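Local coordinates for pyoverdine biosynthesis protein PvcB (Pseudomonas aeruginosa, PDB 4YLM) that oxidises tyrosine isonitrile in paerucumarin biosynthesis using 2-oxoglutarate, probably desaturating it at an iron(II) centre, at residues 186-198 against 252-264. Numbering follows the deposited sequence.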
loop_
_atom_site.group_PDB
_atom_site.type_symbol
_atom_site.label_atom_id
_atom_site.label_comp_id
_atom_site.label_asym_id
_atom_site.label_seq_id
_atom_site.Cartn_x
_atom_site.Cartn_y
_atom_site.Cartn_z
ATOM N N ARG A 186 -13.129 -12.221 -18.140
ATOM C CA ARG A 186 -12.831 -11.973 -16.740
ATOM C C ARG A 186 -11.469 -11.291 -16.675
ATOM O O ARG A 186 -10.586 -11.559 -17.502
ATOM C CB ARG A 186 -12.817 -13.279 -15.943
ATOM C CG ARG A 186 -11.727 -14.247 -16.352
ATOM C CD ARG A 186 -11.861 -15.535 -15.566
ATOM N NE ARG A 186 -10.772 -16.475 -15.817
ATOM C CZ ARG A 186 -10.947 -17.718 -16.266
ATOM N NH1 ARG A 186 -12.169 -18.170 -16.529
ATOM N NH2 ARG A 186 -9.898 -18.513 -16.453
ATOM N N HIS A 187 -11.299 -10.383 -15.725
ATOM C CA HIS A 187 -9.988 -9.777 -15.554
ATOM C C HIS A 187 -9.000 -10.911 -15.327
ATOM O O HIS A 187 -9.251 -11.809 -14.514
ATOM C CB HIS A 187 -9.983 -8.811 -14.372
ATOM C CG HIS A 187 -8.700 -8.057 -14.226
ATOM N ND1 HIS A 187 -7.555 -8.635 -13.718
ATOM C CD2 HIS A 187 -8.373 -6.782 -14.537
ATOM C CE1 HIS A 187 -6.584 -7.741 -13.703
ATOM N NE2 HIS A 187 -7.054 -6.604 -14.189
ATOM N N PRO A 188 -7.880 -10.894 -16.060
ATOM C CA PRO A 188 -6.969 -12.046 -16.066
ATOM C C PRO A 188 -6.184 -12.260 -14.768
ATOM O O PRO A 188 -5.535 -13.296 -14.634
ATOM C CB PRO A 188 -6.023 -11.742 -17.243
ATOM C CG PRO A 188 -6.050 -10.230 -17.359
ATOM C CD PRO A 188 -7.481 -9.854 -17.026
ATOM N N ARG A 189 -6.238 -11.321 -13.828
ATOM C CA ARG A 189 -5.607 -11.544 -12.526
ATOM C C ARG A 189 -6.621 -11.450 -11.394
ATOM O O ARG A 189 -6.515 -12.164 -10.406
ATOM C CB ARG A 189 -4.462 -10.544 -12.288
ATOM C CG ARG A 189 -3.229 -10.830 -13.141
ATOM C CD ARG A 189 -2.631 -12.177 -12.719
ATOM N NE ARG A 189 -1.837 -12.795 -13.780
ATOM C CZ ARG A 189 -0.567 -12.494 -14.011
ATOM N NH1 ARG A 189 0.032 -11.593 -13.250
ATOM N NH2 ARG A 189 0.104 -13.099 -14.993
ATOM N N ARG A 190 -7.621 -10.590 -11.564
ATOM C CA ARG A 190 -8.467 -10.192 -10.445
ATOM C C ARG A 190 -9.926 -10.597 -10.612
ATOM O O ARG A 190 -10.770 -10.252 -9.783
ATOM C CB ARG A 190 -8.332 -8.684 -10.210
ATOM C CG ARG A 190 -6.931 -8.273 -9.740
ATOM C CD ARG A 190 -6.910 -6.791 -9.394
ATOM N NE ARG A 190 -6.882 -5.929 -10.575
ATOM C CZ ARG A 190 -7.498 -4.756 -10.654
ATOM N NH1 ARG A 190 -8.239 -4.330 -9.639
ATOM N NH2 ARG A 190 -7.381 -4.002 -11.746
ATOM N N GLU A 191 -10.210 -11.316 -11.698
ATOM C CA GLU A 191 -11.473 -12.047 -11.874
ATOM C C GLU A 191 -12.726 -11.269 -12.260
ATOM O O GLU A 191 -13.657 -11.859 -12.812
ATOM C CB GLU A 191 -11.781 -12.931 -10.656
ATOM C CG GLU A 191 -10.896 -14.151 -10.561
ATOM C CD GLU A 191 -11.154 -15.121 -11.707
ATOM O OE1 GLU A 191 -12.319 -15.552 -11.883
ATOM O OE2 GLU A 191 -10.194 -15.429 -12.441
ATOM N N PHE A 192 -12.782 -9.969 -11.987
ATOM C CA PHE A 192 -14.042 -9.253 -12.218
ATOM C C PHE A 192 -14.368 -9.140 -13.704
ATOM O O PHE A 192 -13.469 -9.190 -14.538
ATOM C CB PHE A 192 -14.047 -7.880 -11.539
ATOM C CG PHE A 192 -12.934 -6.963 -11.992
ATOM C CD1 PHE A 192 -13.115 -6.114 -13.069
ATOM C CD2 PHE A 192 -11.716 -6.940 -11.318
ATOM C CE1 PHE A 192 -12.090 -5.249 -13.483
ATOM C CE2 PHE A 192 -10.691 -6.096 -11.717
ATOM C CZ PHE A 192 -10.878 -5.241 -12.798
ATOM N N PRO A 193 -15.663 -9.008 -14.041
ATOM C CA PRO A 193 -16.067 -8.920 -15.452
ATOM C C PRO A 193 -15.529 -7.692 -16.175
ATOM O O PRO A 193 -15.605 -6.565 -15.671
ATOM C CB PRO A 193 -17.606 -8.863 -15.377
ATOM C CG PRO A 193 -17.940 -9.566 -14.099
ATOM C CD PRO A 193 -16.826 -9.166 -13.144
ATOM N N ILE A 194 -14.967 -7.924 -17.357
ATOM C CA ILE A 194 -14.492 -6.845 -18.212
ATOM C C ILE A 194 -14.947 -7.127 -19.646
ATOM O O ILE A 194 -15.504 -8.186 -19.927
ATOM C CB ILE A 194 -12.953 -6.774 -18.221
ATOM C CG1 ILE A 194 -12.373 -8.130 -18.652
ATOM C CG2 ILE A 194 -12.395 -6.322 -16.828
ATOM C CD1 ILE A 194 -10.856 -8.078 -19.004
ATOM N N LEU A 195 -14.694 -6.184 -20.546
ATOM C CA LEU A 195 -14.861 -6.430 -21.971
ATOM C C LEU A 195 -13.490 -6.430 -22.642
ATOM O O LEU A 195 -12.604 -5.648 -22.272
ATOM C CB LEU A 195 -15.742 -5.354 -22.607
ATOM C CG LEU A 195 -17.149 -5.142 -22.037
ATOM C CD1 LEU A 195 -17.813 -3.958 -22.708
ATOM C CD2 LEU A 195 -18.003 -6.404 -22.213
ATOM N N ARG A 196 -13.312 -7.317 -23.616
ATOM C CA ARG A 196 -12.173 -7.225 -24.534
ATOM C C ARG A 196 -12.773 -7.102 -25.935
ATOM O O ARG A 196 -13.398 -8.029 -26.425
ATOM C CB ARG A 196 -11.273 -8.462 -24.440
ATOM C CG ARG A 196 -10.556 -8.626 -23.101
ATOM C CD ARG A 196 -9.478 -7.551 -22.864
ATOM N NE ARG A 196 -10.031 -6.291 -22.362
ATOM C CZ ARG A 196 -9.294 -5.249 -21.971
ATOM N NH1 ARG A 196 -7.967 -5.305 -22.027
ATOM N NH2 ARG A 196 -9.881 -4.146 -21.521
ATOM N N PHE A 197 -12.593 -5.945 -26.556
ATOM C CA PHE A 197 -13.228 -5.639 -27.821
ATOM C C PHE A 197 -12.264 -4.773 -28.604
ATOM O O PHE A 197 -11.735 -3.805 -28.069
ATOM C CB PHE A 197 -14.529 -4.880 -27.548
ATOM C CG PHE A 197 -15.232 -4.353 -28.786
ATOM C CD1 PHE A 197 -15.513 -5.183 -29.861
ATOM C CD2 PHE A 197 -15.673 -3.038 -28.831
ATOM C CE1 PHE A 197 -16.188 -4.698 -30.981
ATOM C CE2 PHE A 197 -16.357 -2.549 -29.937
ATOM C CZ PHE A 197 -16.612 -3.379 -31.014
ATOM N N CYS A 198 -11.997 -5.147 -29.853
ATOM C CA CYS A 198 -11.258 -4.273 -30.754
ATOM C C CYS A 198 -12.273 -3.741 -31.756
ATOM O O CYS A 198 -12.869 -4.508 -32.510
ATOM C CB CYS A 198 -10.118 -5.021 -31.455
ATOM S SG CYS A 198 -9.079 -3.953 -32.532
ATOM N N VAL A 252 0.098 10.136 -16.876
ATOM C CA VAL A 252 -1.117 9.355 -16.880
ATOM C C VAL A 252 -0.746 7.887 -16.761
ATOM O O VAL A 252 0.170 7.404 -17.433
ATOM C CB VAL A 252 -1.955 9.607 -18.169
ATOM C CG1 VAL A 252 -3.047 8.550 -18.344
ATOM C CG2 VAL A 252 -2.537 11.026 -18.153
ATOM N N ILE A 253 -1.445 7.190 -15.879
ATOM C CA ILE A 253 -1.225 5.768 -15.696
ATOM C C ILE A 253 -2.558 5.093 -15.931
ATOM O O ILE A 253 -3.507 5.366 -15.213
ATOM C CB ILE A 253 -0.759 5.470 -14.257
ATOM C CG1 ILE A 253 0.550 6.221 -13.957
ATOM C CG2 ILE A 253 -0.604 3.964 -14.062
ATOM C CD1 ILE A 253 0.913 6.235 -12.456
ATOM N N ALA A 254 -2.619 4.213 -16.931
ATOM C CA ALA A 254 -3.864 3.582 -17.355
ATOM C C ALA A 254 -3.807 2.077 -17.128
ATOM O O ALA A 254 -2.779 1.447 -17.390
ATOM C CB ALA A 254 -4.122 3.889 -18.864
ATOM N N ASP A 255 -4.909 1.518 -16.628
ATOM C CA ASP A 255 -5.076 0.082 -16.414
ATOM C C ASP A 255 -5.498 -0.563 -17.735
ATOM O O ASP A 255 -6.687 -0.622 -18.059
ATOM C CB ASP A 255 -6.144 -0.145 -15.315
ATOM C CG ASP A 255 -6.442 -1.612 -15.042
ATOM O OD1 ASP A 255 -5.777 -2.507 -15.612
ATOM O OD2 ASP A 255 -7.369 -1.872 -14.223
ATOM N N ASN A 256 -4.509 -1.033 -18.495
ATOM C CA ASN A 256 -4.739 -1.652 -19.799
ATOM C C ASN A 256 -5.534 -2.963 -19.738
ATOM O O ASN A 256 -6.034 -3.423 -20.762
ATOM C CB ASN A 256 -3.389 -1.880 -20.502
ATOM C CG ASN A 256 -3.537 -2.499 -21.881
ATOM O OD1 ASN A 256 -4.128 -1.906 -22.799
ATOM N ND2 ASN A 256 -2.974 -3.689 -22.044
ATOM N N LEU A 257 -5.648 -3.571 -18.552
ATOM C CA LEU A 257 -6.368 -4.844 -18.417
ATOM C C LEU A 257 -7.874 -4.645 -18.245
ATOM O O LEU A 257 -8.655 -5.585 -18.412
ATOM C CB LEU A 257 -5.808 -5.690 -17.253
ATOM C CG LEU A 257 -4.295 -5.973 -17.297
ATOM C CD1 LEU A 257 -3.879 -6.908 -16.154
ATOM C CD2 LEU A 257 -3.891 -6.576 -18.659
ATOM N N THR A 258 -8.271 -3.419 -17.922
ATOM C CA THR A 258 -9.664 -3.086 -17.635
ATOM C C THR A 258 -10.234 -2.099 -18.658
ATOM O O THR A 258 -11.392 -2.210 -19.058
ATOM C CB THR A 258 -9.793 -2.457 -16.233
ATOM O OG1 THR A 258 -9.308 -3.390 -15.258
ATOM C CG2 THR A 258 -11.261 -2.120 -15.913
ATOM N N LEU A 259 -9.430 -1.118 -19.055
ATOM C CA LEU A 259 -9.890 -0.113 -20.005
ATOM C C LEU A 259 -9.676 -0.572 -21.438
ATOM O O LEU A 259 -8.924 -1.514 -21.696
ATOM C CB LEU A 259 -9.112 1.194 -19.838
ATOM C CG LEU A 259 -9.045 1.792 -18.434
ATOM C CD1 LEU A 259 -8.147 3.018 -18.481
ATOM C CD2 LEU A 259 -10.453 2.152 -17.956
ATOM N N LEU A 260 -10.356 0.108 -22.354
ATOM C CA LEU A 260 -9.979 0.125 -23.765
ATOM C C LEU A 260 -9.628 1.565 -24.036
ATOM O O LEU A 260 -10.074 2.462 -23.317
ATOM C CB LEU A 260 -11.145 -0.303 -24.662
ATOM C CG LEU A 260 -11.672 -1.716 -24.404
ATOM C CD1 LEU A 260 -12.938 -2.015 -25.230
ATOM C CD2 LEU A 260 -10.579 -2.751 -24.672
ATOM N N HIS A 261 -8.830 1.813 -25.066
ATOM C CA HIS A 261 -8.413 3.170 -25.331
ATOM C C HIS A 261 -8.378 3.423 -26.829
ATOM O O HIS A 261 -8.351 2.494 -27.634
ATOM C CB HIS A 261 -7.028 3.413 -24.727
ATOM C CG HIS A 261 -5.940 2.664 -25.425
ATOM N ND1 HIS A 261 -5.131 3.245 -26.378
ATOM C CD2 HIS A 261 -5.548 1.370 -25.335
ATOM C CE1 HIS A 261 -4.277 2.347 -26.835
ATOM N NE2 HIS A 261 -4.505 1.202 -26.216
ATOM N N GLY A 262 -8.377 4.688 -27.202
ATOM C CA GLY A 262 -8.332 5.026 -28.608
ATOM C C GLY A 262 -8.039 6.488 -28.746
ATOM O O GLY A 262 -7.348 7.064 -27.903
ATOM N N ARG A 263 -8.584 7.094 -29.796
ATOM C CA ARG A 263 -8.310 8.492 -30.063
ATOM C C ARG A 263 -9.397 9.179 -30.885
ATOM O O ARG A 263 -9.838 8.684 -31.924
ATOM C CB ARG A 263 -6.968 8.658 -30.765
ATOM C CG ARG A 263 -6.538 10.112 -30.833
ATOM C CD ARG A 263 -5.311 10.299 -31.698
ATOM N NE ARG A 263 -4.921 11.704 -31.730
ATOM C CZ ARG A 263 -3.764 12.144 -32.214
ATOM N NH1 ARG A 263 -2.887 11.277 -32.708
ATOM N NH2 ARG A 263 -3.485 13.443 -32.202
ATOM N N GLU A 264 -9.779 10.349 -30.406
ATOM C CA GLU A 264 -10.863 11.137 -30.952
ATOM C C GLU A 264 -10.417 11.726 -32.284
ATOM O O GLU A 264 -9.241 12.048 -32.471
ATOM C CB GLU A 264 -11.170 12.237 -29.932
ATOM C CG GLU A 264 -12.193 13.270 -30.305
ATOM C CD GLU A 264 -12.277 14.363 -29.252
ATOM O OE1 GLU A 264 -11.213 14.855 -28.810
ATOM O OE2 GLU A 264 -13.402 14.728 -28.859
HETATM O O HOH W 1 -5.317 -4.478 -13.744
#
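Arg196 reaches across to bind one carbonyl of the turn 256-258, that of Asn256, and one at the start of strand 259-263, that of Leu259; the several N-H groups of a guanidinium let it serve carbonyls that lie close together. Its chain starts away from the turn and bends back at chi2 (-69°) and chi3 (82°). Arg196 NH1 then meets Asn256 O at 3.0 Å, nearly straight and in the carbonyl plane, while Arg196 NH2 gives a more bent bond of 2.8 Å to Leu259 O, above that carbonyl's plane. NE binds Leu195 O, which fixes the group's rotation. Leu257 O lies over one guanidinium face, and Leu260 CD2 covers the other at 3.5 Å from Arg196 NH2; the forked leucine also sets CD1 against Phe197 CB.

At the other end, Arg190 and Asp255 approach from opposite directions. Arg190 NH2 lies 3.3 Å from Asp255 OD2 in a salt bridge, the guanidinium and carboxylate planes 34° apart, and a water joins Arg190 NH2, Asp255 OD1 and His187 NE2. Arg190 NH1 binds Arg53 O, and Phe192 CE2 sits over its guanidinium. His187 crosses Leu257 at about a right angle, His187 NE2 3.4 Å from Leu257 CB, while its ND1 accepts from the backbone N of Arg189 and Arg190. Asp255 shapes the turn itself: OD1 accepts from Leu257 N in an Asx turn, and OD2 accepts from Thr258 OG1 at 2.7 Å.

The turn links strand 251-255 to strand 259-263, which carries His261, a probable ligand of the catalytic iron in this TauD-like fold; Asn256 OD1 binds the N of Asp114, probably another. Helix 146-152 packs on Leu195 and Thr258, and strand 272-286 on Pro188 and Leu257.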